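Local coordinates for protein putative glycosyltransferase (GalT1) (Streptococcus parasanguinis, PDB 4PHR) that probably transfers a sugar from a nucleotide donor, the present chain being its manganese- and UDP-binding domain of the GT-D glycosyltransferase fold, at residues A[84-94]-A[118-127]; A[227-235]-A[246-254]. All coordinates share one frame; numbering follows the deposited sequence.

Contact 1: A[84-94]-A[118-127]; sequences DRYNQNARHFW and FISRPYIDLI. With UDP (uridine-5'-diphosphate), chain B.
An aromatic cluster of Y86, W94 and F118 joins the start of helix 88-100 to the loop that follows strand 115-116 in the GT-D domain. F118 turns its edge toward the face of Y86 in an offset edge-to-face pair, with ring planes at 83° and CE2 of F118 3.8 Å from CZ of Y86. With CG beside its backbone N (chi1 -58°), F118 also brings CZ against the W94 indole at a slant, 3.7 Å from NE1 of W94. Y86 OH is hydrogen-bonded to the carbonyl O of D78, which fixes the phenol end, while CD2 of L126 lies 3.7 Å from CE1 of Y86. Beyond the rings the backbones pair through a single bridge: I127 N donates to R85 O (3.0 Å), nearly straight at 173°, and N87 N to D125 O (2.9 Å). A water links the two segments between W94 and D125, accepting from W94 NE1 and donating to D125 OD2. N87 stands at the N-cap of the helix. Two residues after F118, S120 OG donates to UDP O2B (2.7 Å); F118 and the bridge thus lie on either side, in sequence, of a loop that binds the UDP diphosphate.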
loop_
_atom_site.group_PDB
_atom_site.type_symbol
_atom_site.label_atom_id
_atom_site.label_comp_id
_atom_site.label_asym_id
_atom_site.label_seq_id
_atom_site.Cartn_x
_atom_site.Cartn_y
_atom_site.Cartn_z
ATOM N N ASP A 84 12.366 -15.870 7.560
ATOM C CA ASP A 84 13.146 -16.641 6.588
ATOM C C ASP A 84 12.524 -16.701 5.181
ATOM O O ASP A 84 13.167 -17.163 4.240
ATOM C CB ASP A 84 13.414 -18.064 7.101
ATOM C CG ASP A 84 14.388 -18.098 8.265
ATOM O OD1 ASP A 84 14.941 -17.035 8.624
ATOM O OD2 ASP A 84 14.625 -19.198 8.809
ATOM N N ARG A 85 11.286 -16.237 5.041
ATOM C CA ARG A 85 10.641 -16.140 3.726
ATOM C C ARG A 85 11.325 -15.140 2.805
ATOM O O ARG A 85 11.143 -15.182 1.587
ATOM C CB ARG A 85 9.189 -15.687 3.879
ATOM C CG ARG A 85 8.243 -16.741 4.396
ATOM C CD ARG A 85 6.895 -16.118 4.714
ATOM N NE ARG A 85 6.948 -15.306 5.931
ATOM C CZ ARG A 85 5.960 -14.526 6.362
ATOM N NH1 ARG A 85 4.839 -14.419 5.658
ATOM N NH2 ARG A 85 6.103 -13.837 7.490
ATOM N N TYR A 86 12.075 -14.216 3.390
ATOM C CA TYR A 86 12.556 -13.058 2.649
ATOM C C TYR A 86 14.051 -13.126 2.381
ATOM O O TYR A 86 14.799 -13.784 3.108
ATOM C CB TYR A 86 12.198 -11.764 3.390
ATOM C CG TYR A 86 10.740 -11.688 3.775
ATOM C CD1 TYR A 86 9.755 -11.558 2.804
ATOM C CD2 TYR A 86 10.345 -11.758 5.107
ATOM C CE1 TYR A 86 8.419 -11.501 3.144
ATOM C CE2 TYR A 86 9.003 -11.705 5.457
ATOM C CZ TYR A 86 8.048 -11.574 4.470
ATOM O OH TYR A 86 6.710 -11.517 4.793
ATOM N N ASN A 87 14.487 -12.441 1.332
ATOM C CA ASN A 87 15.904 -12.440 1.002
ATOM C C ASN A 87 16.742 -11.688 2.037
ATOM O O ASN A 87 16.223 -10.935 2.877
ATOM C CB ASN A 87 16.156 -11.931 -0.422
ATOM C CG ASN A 87 15.723 -10.497 -0.622
ATOM O OD1 ASN A 87 15.868 -9.665 0.267
ATOM N ND2 ASN A 87 15.195 -10.199 -1.805
ATOM N N GLN A 88 18.044 -11.916 1.980
ATOM C CA GLN A 88 18.945 -11.411 3.000
ATOM C C GLN A 88 18.847 -9.901 3.213
ATOM O O GLN A 88 18.796 -9.439 4.354
ATOM C CB GLN A 88 20.380 -11.814 2.664
ATOM C CG GLN A 88 21.404 -11.336 3.660
ATOM C CD GLN A 88 22.784 -11.869 3.345
ATOM O OE1 GLN A 88 22.946 -13.052 3.048
ATOM N NE2 GLN A 88 23.786 -10.996 3.400
ATOM N N ASN A 89 18.821 -9.123 2.134
ATOM C CA ASN A 89 18.742 -7.675 2.306
ATOM C C ASN A 89 17.440 -7.238 2.974
ATOM O O ASN A 89 17.441 -6.348 3.824
ATOM C CB ASN A 89 19.009 -6.909 0.999
ATOM C CG ASN A 89 17.973 -7.172 -0.075
ATOM O OD1 ASN A 89 16.827 -7.508 0.211
ATOM N ND2 ASN A 89 18.377 -7.002 -1.332
ATOM N N ALA A 90 16.338 -7.894 2.620
ATOM C CA ALA A 90 15.050 -7.598 3.244
ATOM C C ALA A 90 15.023 -7.975 4.731
ATOM O O ALA A 90 14.505 -7.225 5.558
ATOM C CB ALA A 90 13.895 -8.271 2.477
ATOM N N ARG A 91 15.584 -9.129 5.073
ATOM C CA ARG A 91 15.608 -9.564 6.471
ATOM C C ARG A 91 16.379 -8.561 7.320
ATOM O O ARG A 91 15.947 -8.187 8.412
ATOM C CB ARG A 91 16.219 -10.965 6.620
ATOM C CG ARG A 91 15.423 -12.043 5.911
ATOM C CD ARG A 91 15.815 -13.439 6.380
ATOM N NE ARG A 91 17.252 -13.693 6.305
ATOM C CZ ARG A 91 17.859 -14.330 5.306
ATOM N NH1 ARG A 91 17.159 -14.769 4.269
ATOM N NH2 ARG A 91 19.175 -14.538 5.349
ATOM N N HIS A 92 17.526 -8.124 6.815
ATOM C CA HIS A 92 18.336 -7.160 7.534
ATOM C C HIS A 92 17.609 -5.825 7.663
ATOM O O HIS A 92 17.561 -5.241 8.754
ATOM C CB HIS A 92 19.684 -6.959 6.837
ATOM C CG HIS A 92 20.531 -5.889 7.453
ATOM N ND1 HIS A 92 21.043 -5.984 8.730
ATOM C CD2 HIS A 92 20.954 -4.698 6.966
ATOM C CE1 HIS A 92 21.753 -4.903 8.999
ATOM N NE2 HIS A 92 21.716 -4.107 7.945
ATOM N N PHE A 93 17.051 -5.333 6.558
ATOM C CA PHE A 93 16.320 -4.076 6.611
ATOM C C PHE A 93 15.229 -4.100 7.685
ATOM O O PHE A 93 15.104 -3.176 8.505
ATOM C CB PHE A 93 15.680 -3.747 5.258
ATOM C CG PHE A 93 14.799 -2.543 5.316
ATOM C CD1 PHE A 93 15.339 -1.270 5.202
ATOM C CD2 PHE A 93 13.437 -2.675 5.548
ATOM C CE1 PHE A 93 14.530 -0.152 5.294
ATOM C CE2 PHE A 93 12.624 -1.560 5.641
ATOM C CZ PHE A 93 13.167 -0.300 5.513
ATOM N N TRP A 94 14.423 -5.155 7.673
ATOM C CA TRP A 94 13.255 -5.204 8.546
ATOM C C TRP A 94 13.608 -5.406 10.014
ATOM O O TRP A 94 12.986 -4.810 10.895
ATOM C CB TRP A 94 12.234 -6.238 8.055
ATOM C CG TRP A 94 11.466 -5.704 6.882
ATOM C CD1 TRP A 94 11.504 -6.156 5.592
ATOM C CD2 TRP A 94 10.553 -4.600 6.894
ATOM N NE1 TRP A 94 10.670 -5.400 4.806
ATOM C CE2 TRP A 94 10.070 -4.442 5.581
ATOM C CE3 TRP A 94 10.097 -3.727 7.893
ATOM C CZ2 TRP A 94 9.153 -3.450 5.238
ATOM C CZ3 TRP A 94 9.187 -2.746 7.552
ATOM C CH2 TRP A 94 8.722 -2.616 6.237
ATOM N N PHE A 118 2.267 -6.383 3.237
ATOM C CA PHE A 118 2.822 -6.940 2.006
ATOM C C PHE A 118 1.772 -7.454 1.014
ATOM O O PHE A 118 2.122 -8.083 0.018
ATOM C CB PHE A 118 3.877 -8.014 2.307
ATOM C CG PHE A 118 5.027 -7.524 3.146
ATOM C CD1 PHE A 118 5.345 -6.173 3.215
ATOM C CD2 PHE A 118 5.797 -8.427 3.869
ATOM C CE1 PHE A 118 6.408 -5.732 3.993
ATOM C CE2 PHE A 118 6.863 -7.996 4.645
ATOM C CZ PHE A 118 7.176 -6.649 4.701
ATOM N N ILE A 119 0.488 -7.187 1.244
ATOM C CA ILE A 119 -0.473 -7.475 0.176
ATOM C C ILE A 119 -0.138 -6.676 -1.090
ATOM O O ILE A 119 -0.519 -7.073 -2.194
ATOM C CB ILE A 119 -1.965 -7.269 0.572
ATOM C CG1 ILE A 119 -2.253 -5.829 0.976
ATOM C CG2 ILE A 119 -2.390 -8.245 1.662
ATOM C CD1 ILE A 119 -3.732 -5.499 0.971
ATOM N N SER A 120 0.595 -5.570 -0.940
ATOM C CA SER A 120 1.018 -4.776 -2.096
ATOM C C SER A 120 2.389 -5.219 -2.604
ATOM O O SER A 120 2.855 -4.728 -3.626
ATOM C CB SER A 120 1.069 -3.283 -1.752
ATOM O OG SER A 120 2.053 -3.052 -0.755
ATOM N N ARG A 121 3.021 -6.152 -1.885
ATOM C CA ARG A 121 4.424 -6.518 -2.125
ATOM C C ARG A 121 4.594 -8.046 -2.203
ATOM O O ARG A 121 5.271 -8.653 -1.374
ATOM C CB ARG A 121 5.311 -5.948 -1.007
ATOM C CG ARG A 121 5.071 -4.473 -0.650
ATOM C CD ARG A 121 5.309 -3.539 -1.828
ATOM N NE ARG A 121 6.619 -3.771 -2.421
ATOM C CZ ARG A 121 7.601 -2.881 -2.458
ATOM N NH1 ARG A 121 7.429 -1.665 -1.954
ATOM N NH2 ARG A 121 8.753 -3.212 -3.026
ATOM N N PRO A 122 3.975 -8.677 -3.206
ATOM C CA PRO A 122 3.844 -10.138 -3.187
ATOM C C PRO A 122 4.926 -10.891 -3.953
ATOM O O PRO A 122 4.712 -12.065 -4.247
ATOM C CB PRO A 122 2.493 -10.368 -3.890
ATOM C CG PRO A 122 1.949 -8.976 -4.238
ATOM C CD PRO A 122 3.134 -8.082 -4.252
ATOM N N TYR A 123 6.050 -10.259 -4.281
ATOM C CA TYR A 123 6.995 -10.923 -5.181
ATOM C C TYR A 123 8.486 -10.709 -4.909
ATOM O O TYR A 123 9.208 -11.665 -4.615
ATOM C CB TYR A 123 6.672 -10.540 -6.640
ATOM C CG TYR A 123 7.631 -11.118 -7.668
ATOM C CD1 TYR A 123 7.551 -12.448 -8.053
ATOM C CD2 TYR A 123 8.610 -10.326 -8.258
ATOM C CE1 TYR A 123 8.428 -12.979 -8.981
ATOM C CE2 TYR A 123 9.495 -10.849 -9.187
ATOM C CZ TYR A 123 9.396 -12.175 -9.547
ATOM O OH TYR A 123 10.269 -12.706 -10.474
ATOM N N ILE A 124 8.956 -9.472 -5.025
ATOM C CA ILE A 124 10.395 -9.241 -5.216
ATOM C C ILE A 124 11.277 -9.618 -4.018
ATOM O O ILE A 124 12.419 -10.051 -4.200
ATOM C CB ILE A 124 10.698 -7.786 -5.686
ATOM C CG1 ILE A 124 12.049 -7.717 -6.410
ATOM C CG2 ILE A 124 10.629 -6.823 -4.517
ATOM C CD1 ILE A 124 12.078 -8.452 -7.733
ATOM N N ASP A 125 10.751 -9.478 -2.805
ATOM C CA ASP A 125 11.553 -9.763 -1.618
ATOM C C ASP A 125 11.494 -11.217 -1.150
ATOM O O ASP A 125 12.190 -11.598 -0.216
ATOM C CB ASP A 125 11.184 -8.819 -0.467
ATOM C CG ASP A 125 11.831 -7.445 -0.606
ATOM O OD1 ASP A 125 12.782 -7.303 -1.408
ATOM O OD2 ASP A 125 11.396 -6.511 0.096
ATOM N N LEU A 126 10.680 -12.028 -1.809
ATOM C CA LEU A 126 10.547 -13.431 -1.443
ATOM C C LEU A 126 11.681 -14.275 -2.014
ATOM O O LEU A 126 12.076 -14.105 -3.168
ATOM C CB LEU A 126 9.219 -13.989 -1.943
ATOM C CG LEU A 126 7.952 -13.392 -1.350
ATOM C CD1 LEU A 126 6.738 -13.961 -2.064
ATOM C CD2 LEU A 126 7.892 -13.665 0.145
ATOM N N ILE A 127 12.198 -15.191 -1.203
ATOM C CA ILE A 127 13.158 -16.171 -1.688
ATOM C C ILE A 127 12.464 -17.124 -2.649
ATOM O O ILE A 127 12.952 -17.381 -3.751
ATOM C CB ILE A 127 13.749 -16.991 -0.535
ATOM C CG1 ILE A 127 14.564 -16.087 0.388
ATOM C CG2 ILE A 127 14.611 -18.122 -1.077
ATOM C CD1 ILE A 127 14.964 -16.744 1.679
HETATM N N1 UDP B . 2.700 8.279 -3.978
HETATM C C2 UDP B . 2.168 9.382 -4.600
HETATM N N3 UDP B . 2.165 10.596 -3.956
HETATM C C4 UDP B . 2.685 10.717 -2.689
HETATM C C5 UDP B . 3.222 9.599 -2.051
HETATM C C6 UDP B . 3.344 8.423 -2.783
HETATM O O2 UDP B . 1.717 9.301 -5.743
HETATM O O4 UDP B . 2.633 11.824 -2.141
HETATM C "C1'" UDP B . 2.616 6.977 -4.657
HETATM C "C2'" UDP B . 3.846 6.386 -5.293
HETATM O "O2'" UDP B . 4.071 6.956 -6.565
HETATM C "C3'" UDP B . 3.443 4.930 -5.381
HETATM C "C4'" UDP B . 2.603 4.734 -4.129
HETATM O "O4'" UDP B . 2.265 6.041 -3.657
HETATM O "O3'" UDP B . 2.622 4.724 -6.509
HETATM C "C5'" UDP B . 3.350 3.951 -3.057
HETATM O "O5'" UDP B . 2.533 3.879 -1.896
HETATM P PA UDP B . 3.024 3.151 -0.547
HETATM O O1A UDP B . 4.159 3.897 0.030
HETATM O O2A UDP B . 1.820 3.020 0.308
HETATM O O3A UDP B . 3.547 1.729 -1.120
HETATM P PB UDP B . 4.056 0.360 -0.399
HETATM O O1B UDP B . 5.539 0.345 -0.571
HETATM O O2B UDP B . 3.394 -0.708 -1.185
HETATM O O3B UDP B . 3.662 0.393 1.046
HETATM O O HOH W 1 9.921 -6.964 2.103
#

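Contact 2: A[227-235]-A[246-254]. With UDP (uridine-5'-diphosphate), chain B.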
loop_
_atom_site.group_PDB
_atom_site.type_symbol
_atom_site.label_atom_id
_atom_site.label_comp_id
_atom_site.label_asym_id
_atom_site.label_seq_id
_atom_site.Cartn_x
_atom_site.Cartn_y
_atom_site.Cartn_z
ATOM N N GLY A 227 -0.755 0.722 -2.581
ATOM C CA GLY A 227 0.639 1.133 -2.641
ATOM C C GLY A 227 1.365 0.791 -3.930
ATOM O O GLY A 227 0.950 1.201 -5.012
ATOM N N HIS A 228 2.454 0.034 -3.800
ATOM C CA HIS A 228 3.369 -0.271 -4.911
ATOM C C HIS A 228 3.016 -1.533 -5.709
ATOM O O HIS A 228 3.886 -2.134 -6.361
ATOM C CB HIS A 228 4.809 -0.353 -4.391
ATOM C CG HIS A 228 5.487 0.978 -4.281
ATOM N ND1 HIS A 228 6.070 1.426 -3.115
ATOM C CD2 HIS A 228 5.697 1.947 -5.203
ATOM C CE1 HIS A 228 6.614 2.613 -3.325
ATOM N NE2 HIS A 228 6.405 2.950 -4.585
ATOM N N ILE A 229 1.752 -1.945 -5.669
ATOM C CA ILE A 229 1.357 -3.184 -6.341
ATOM C C ILE A 229 1.785 -3.214 -7.817
ATOM O O ILE A 229 2.181 -4.258 -8.337
ATOM C CB ILE A 229 -0.172 -3.467 -6.214
ATOM C CG1 ILE A 229 -0.491 -4.866 -6.737
ATOM C CG2 ILE A 229 -1.000 -2.393 -6.915
ATOM C CD1 ILE A 229 0.215 -5.956 -5.960
ATOM N N ASP A 230 1.741 -2.073 -8.500
ATOM C CA ASP A 230 2.088 -2.070 -9.916
ATOM C C ASP A 230 3.542 -2.459 -10.183
ATOM O O ASP A 230 3.822 -3.213 -11.120
ATOM C CB ASP A 230 1.807 -0.716 -10.570
ATOM C CG ASP A 230 2.146 -0.718 -12.049
ATOM O OD1 ASP A 230 1.272 -1.097 -12.864
ATOM O OD2 ASP A 230 3.295 -0.358 -12.394
ATOM N N SER A 231 4.466 -1.919 -9.389
ATOM C CA SER A 231 5.880 -2.253 -9.552
ATOM C C SER A 231 6.089 -3.741 -9.360
ATOM O O SER A 231 6.812 -4.381 -10.133
ATOM C CB SER A 231 6.748 -1.509 -8.532
ATOM O OG SER A 231 6.728 -0.116 -8.761
ATOM N N GLU A 232 5.476 -4.284 -8.310
ATOM C CA GLU A 232 5.619 -5.703 -7.997
ATOM C C GLU A 232 5.052 -6.566 -9.126
ATOM O O GLU A 232 5.645 -7.581 -9.515
ATOM C CB GLU A 232 4.950 -6.013 -6.661
ATOM C CG GLU A 232 5.713 -5.425 -5.467
ATOM C CD GLU A 232 6.687 -6.415 -4.843
ATOM O OE1 GLU A 232 6.823 -7.542 -5.366
ATOM O OE2 GLU A 232 7.316 -6.070 -3.818
ATOM N N TYR A 233 3.918 -6.154 -9.682
ATOM C CA TYR A 233 3.323 -6.907 -10.772
ATOM C C TYR A 233 4.217 -6.863 -12.011
ATOM O O TYR A 233 4.397 -7.870 -12.685
ATOM C CB TYR A 233 1.915 -6.397 -11.092
ATOM C CG TYR A 233 1.174 -7.282 -12.063
ATOM C CD1 TYR A 233 0.860 -8.594 -11.730
ATOM C CD2 TYR A 233 0.802 -6.817 -13.319
ATOM C CE1 TYR A 233 0.187 -9.419 -12.625
ATOM C CE2 TYR A 233 0.128 -7.634 -14.216
ATOM C CZ TYR A 233 -0.182 -8.929 -13.857
ATOM O OH TYR A 233 -0.847 -9.745 -14.753
ATOM N N GLU A 234 4.784 -5.700 -12.312
ATOM C CA GLU A 234 5.685 -5.587 -13.462
ATOM C C GLU A 234 6.917 -6.474 -13.276
ATOM O O GLU A 234 7.344 -7.168 -14.197
ATOM C CB GLU A 234 6.123 -4.133 -13.670
ATOM C CG GLU A 234 5.015 -3.198 -14.128
ATOM C CD GLU A 234 4.923 -3.077 -15.626
ATOM O OE1 GLU A 234 5.757 -3.682 -16.328
ATOM O OE2 GLU A 234 4.011 -2.369 -16.097
ATOM N N TRP A 235 7.487 -6.462 -12.072
ATOM C CA TRP A 235 8.645 -7.312 -11.797
ATOM C C TRP A 235 8.279 -8.795 -11.944
ATOM O O TRP A 235 9.032 -9.583 -12.521
ATOM C CB TRP A 235 9.183 -7.031 -10.394
ATOM C CG TRP A 235 9.892 -5.727 -10.264
ATOM C CD1 TRP A 235 10.613 -5.083 -11.231
ATOM C CD2 TRP A 235 9.970 -4.902 -9.092
ATOM N NE1 TRP A 235 11.138 -3.918 -10.732
ATOM C CE2 TRP A 235 10.753 -3.779 -9.424
ATOM C CE3 TRP A 235 9.445 -4.999 -7.797
ATOM C CZ2 TRP A 235 11.025 -2.763 -8.513
ATOM C CZ3 TRP A 235 9.721 -3.987 -6.888
ATOM C CH2 TRP A 235 10.507 -2.884 -7.252
ATOM N N LEU A 246 11.834 0.633 -13.891
ATOM C CA LEU A 246 10.903 0.755 -14.996
ATOM C C LEU A 246 11.147 2.123 -15.631
ATOM O O LEU A 246 11.466 3.091 -14.942
ATOM C CB LEU A 246 9.467 0.603 -14.493
ATOM C CG LEU A 246 9.293 -0.620 -13.580
ATOM C CD1 LEU A 246 7.921 -0.658 -12.926
ATOM C CD2 LEU A 246 9.574 -1.917 -14.331
ATOM N N THR A 247 11.023 2.212 -16.943
ATOM C CA THR A 247 11.405 3.448 -17.605
ATOM C C THR A 247 10.222 4.398 -17.744
ATOM O O THR A 247 10.400 5.618 -17.804
ATOM C CB THR A 247 12.025 3.166 -18.983
ATOM O OG1 THR A 247 11.015 2.674 -19.873
ATOM C CG2 THR A 247 13.128 2.126 -18.851
ATOM N N ASN A 248 9.019 3.839 -17.781
ATOM C CA ASN A 248 7.849 4.587 -18.215
ATOM C C ASN A 248 6.958 5.091 -17.086
ATOM O O ASN A 248 5.925 5.705 -17.331
ATOM C CB ASN A 248 7.035 3.753 -19.217
ATOM C CG ASN A 248 6.545 2.430 -18.628
ATOM O OD1 ASN A 248 7.212 1.821 -17.789
ATOM N ND2 ASN A 248 5.373 1.983 -19.068
ATOM N N LYS A 249 7.360 4.837 -15.846
ATOM C CA LYS A 249 6.546 5.208 -14.703
ATOM C C LYS A 249 7.393 5.123 -13.448
ATOM O O LYS A 249 8.545 4.703 -13.497
ATOM C CB LYS A 249 5.342 4.273 -14.581
ATOM C CG LYS A 249 5.724 2.814 -14.433
ATOM C CD LYS A 249 4.533 1.921 -14.117
ATOM C CE LYS A 249 3.869 1.413 -15.377
ATOM N NZ LYS A 249 2.813 0.400 -15.073
ATOM N N HIS A 250 6.810 5.521 -12.326
ATOM C CA HIS A 250 7.427 5.356 -11.013
ATOM C C HIS A 250 7.785 3.894 -10.740
ATOM O O HIS A 250 7.019 2.998 -11.077
ATOM C CB HIS A 250 6.424 5.834 -9.956
ATOM C CG HIS A 250 6.827 5.530 -8.547
ATOM N ND1 HIS A 250 7.773 6.267 -7.871
ATOM C CD2 HIS A 250 6.405 4.575 -7.687
ATOM C CE1 HIS A 250 7.913 5.780 -6.651
ATOM N NE2 HIS A 250 7.098 4.751 -6.516
ATOM N N THR A 251 8.936 3.661 -10.115
ATOM C CA THR A 251 9.302 2.326 -9.654
ATOM C C THR A 251 9.518 2.311 -8.146
ATOM O O THR A 251 10.253 3.138 -7.618
ATOM C CB THR A 251 10.614 1.827 -10.298
ATOM O OG1 THR A 251 10.542 1.941 -11.722
ATOM C CG2 THR A 251 10.837 0.370 -9.944
ATOM N N ALA A 252 8.898 1.346 -7.463
ATOM C CA ALA A 252 9.117 1.142 -6.030
ATOM C C ALA A 252 10.607 1.108 -5.703
ATOM O O ALA A 252 11.385 0.459 -6.403
ATOM C CB ALA A 252 8.463 -0.157 -5.576
ATOM N N GLU A 253 10.979 1.808 -4.634
ATOM C CA GLU A 253 12.342 1.842 -4.078
ATOM C C GLU A 253 13.327 2.713 -4.849
ATOM O O GLU A 253 14.483 2.867 -4.453
ATOM C CB GLU A 253 12.902 0.439 -3.827
ATOM C CG GLU A 253 12.393 -0.200 -2.527
ATOM C CD GLU A 253 11.008 -0.802 -2.656
ATOM O OE1 GLU A 253 10.856 -1.779 -3.415
ATOM O OE2 GLU A 253 10.072 -0.306 -1.996
ATOM N N PHE A 254 12.862 3.293 -5.945
ATOM C CA PHE A 254 13.601 4.358 -6.604
ATOM C C PHE A 254 12.970 5.650 -6.123
ATOM O O PHE A 254 11.884 6.027 -6.564
ATOM C CB PHE A 254 13.529 4.203 -8.119
ATOM C CG PHE A 254 14.325 3.042 -8.634
ATOM C CD1 PHE A 254 13.849 1.748 -8.509
ATOM C CD2 PHE A 254 15.557 3.242 -9.224
ATOM C CE1 PHE A 254 14.582 0.681 -8.968
ATOM C CE2 PHE A 254 16.296 2.179 -9.690
ATOM C CZ PHE A 254 15.812 0.896 -9.563
HETATM N N1 UDP B . 2.700 8.279 -3.978
HETATM C C2 UDP B . 2.168 9.382 -4.600
HETATM N N3 UDP B . 2.165 10.596 -3.956
HETATM C C4 UDP B . 2.685 10.717 -2.689
HETATM C C5 UDP B . 3.222 9.599 -2.051
HETATM C C6 UDP B . 3.344 8.423 -2.783
HETATM O O2 UDP B . 1.717 9.301 -5.743
HETATM O O4 UDP B . 2.633 11.824 -2.141
HETATM C "C1'" UDP B . 2.616 6.977 -4.657
HETATM C "C2'" UDP B . 3.846 6.386 -5.293
HETATM O "O2'" UDP B . 4.071 6.956 -6.565
HETATM C "C3'" UDP B . 3.443 4.930 -5.381
HETATM C "C4'" UDP B . 2.603 4.734 -4.129
HETATM O "O4'" UDP B . 2.265 6.041 -3.657
HETATM O "O3'" UDP B . 2.622 4.724 -6.509
HETATM C "C5'" UDP B . 3.350 3.951 -3.057
HETATM O "O5'" UDP B . 2.533 3.879 -1.896
HETATM P PA UDP B . 3.024 3.151 -0.547
HETATM O O1A UDP B . 4.159 3.897 0.030
HETATM O O2A UDP B . 1.820 3.020 0.308
HETATM O O3A UDP B . 3.547 1.729 -1.120
HETATM P PB UDP B . 4.056 0.360 -0.399
HETATM O O1B UDP B . 5.539 0.345 -0.571
HETATM O O2B UDP B . 3.394 -0.708 -1.185
HETATM O O3B UDP B . 3.662 0.393 1.046
HETATM O O HOH W 2 5.410 0.632 -10.975
HETATM O O HOH W 3 3.987 -0.758 -18.325
#
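Chi1 of -84° at H228 and 171° at H250, the latter placing CG anti to the backbone N, bring the two imidazoles rim to rim, with planes only 13° apart. Their NE2 atoms share a hydrogen bond of 2.7 Å in which either could donate. H228 is enclosed on both faces: CB of A252 makes a CH-pi contact 3.5 Å from the ring centroid, and C5' of UDP lies over the opposite face. Its ND1 donates to UDP O1B (2.8 Å) and its backbone N to O2B, a double grip on the beta-phosphate. H250 carries UDP O2' over one face, and its ND1 is hydrogen-bonded to OD1 of D257, which would limit rotation of the ring. One helical turn on, S231 OG accepts from A252 N (2.9 Å), nearly straight, tying the loop to helix 229-238. Farther along, the bent chain of K249 brings NZ to OD2 of D230 on the syn side (2.8 Å) and OE2 of E234 on the anti side (3.2 Å), both times tilted out of the carboxylate plane. G159 and N162 also hold D230 and E234 in this salt-bridge network, E234 being partly exposed. CG2 of T251 packs 3.4 Å from CZ2 of W235. Loop 246-254 thus packs along the first turns of helix 229-238, and H250 with H228, at the N-cap position, lines the diphosphate and ribose part of the UDP pocket.

Contacts 1 and 2 follow one another along the chain, their centres about 16 Å apart, and they meet at R121. This arginine of segment 118-127 forms salt bridges from NH2 to E253 OE1 (2.6 Å) and from NE to E232 OE2 (2.8 Å), both residues of the segments of contact 2, while its NH1 reaches UDP O1B at 3.1 Å. The two carboxylates would therefore hold the guanidinium in position beside the phosphate. Both contacts thus converge on the beta-phosphate, each of the oxygens O1B and O2B taking one bond from either contact. In contact 2 the side chain of H228 is about 4 Å from the manganese ion. In contact 1 the side chain of W94 is about 7 Å from the same ion.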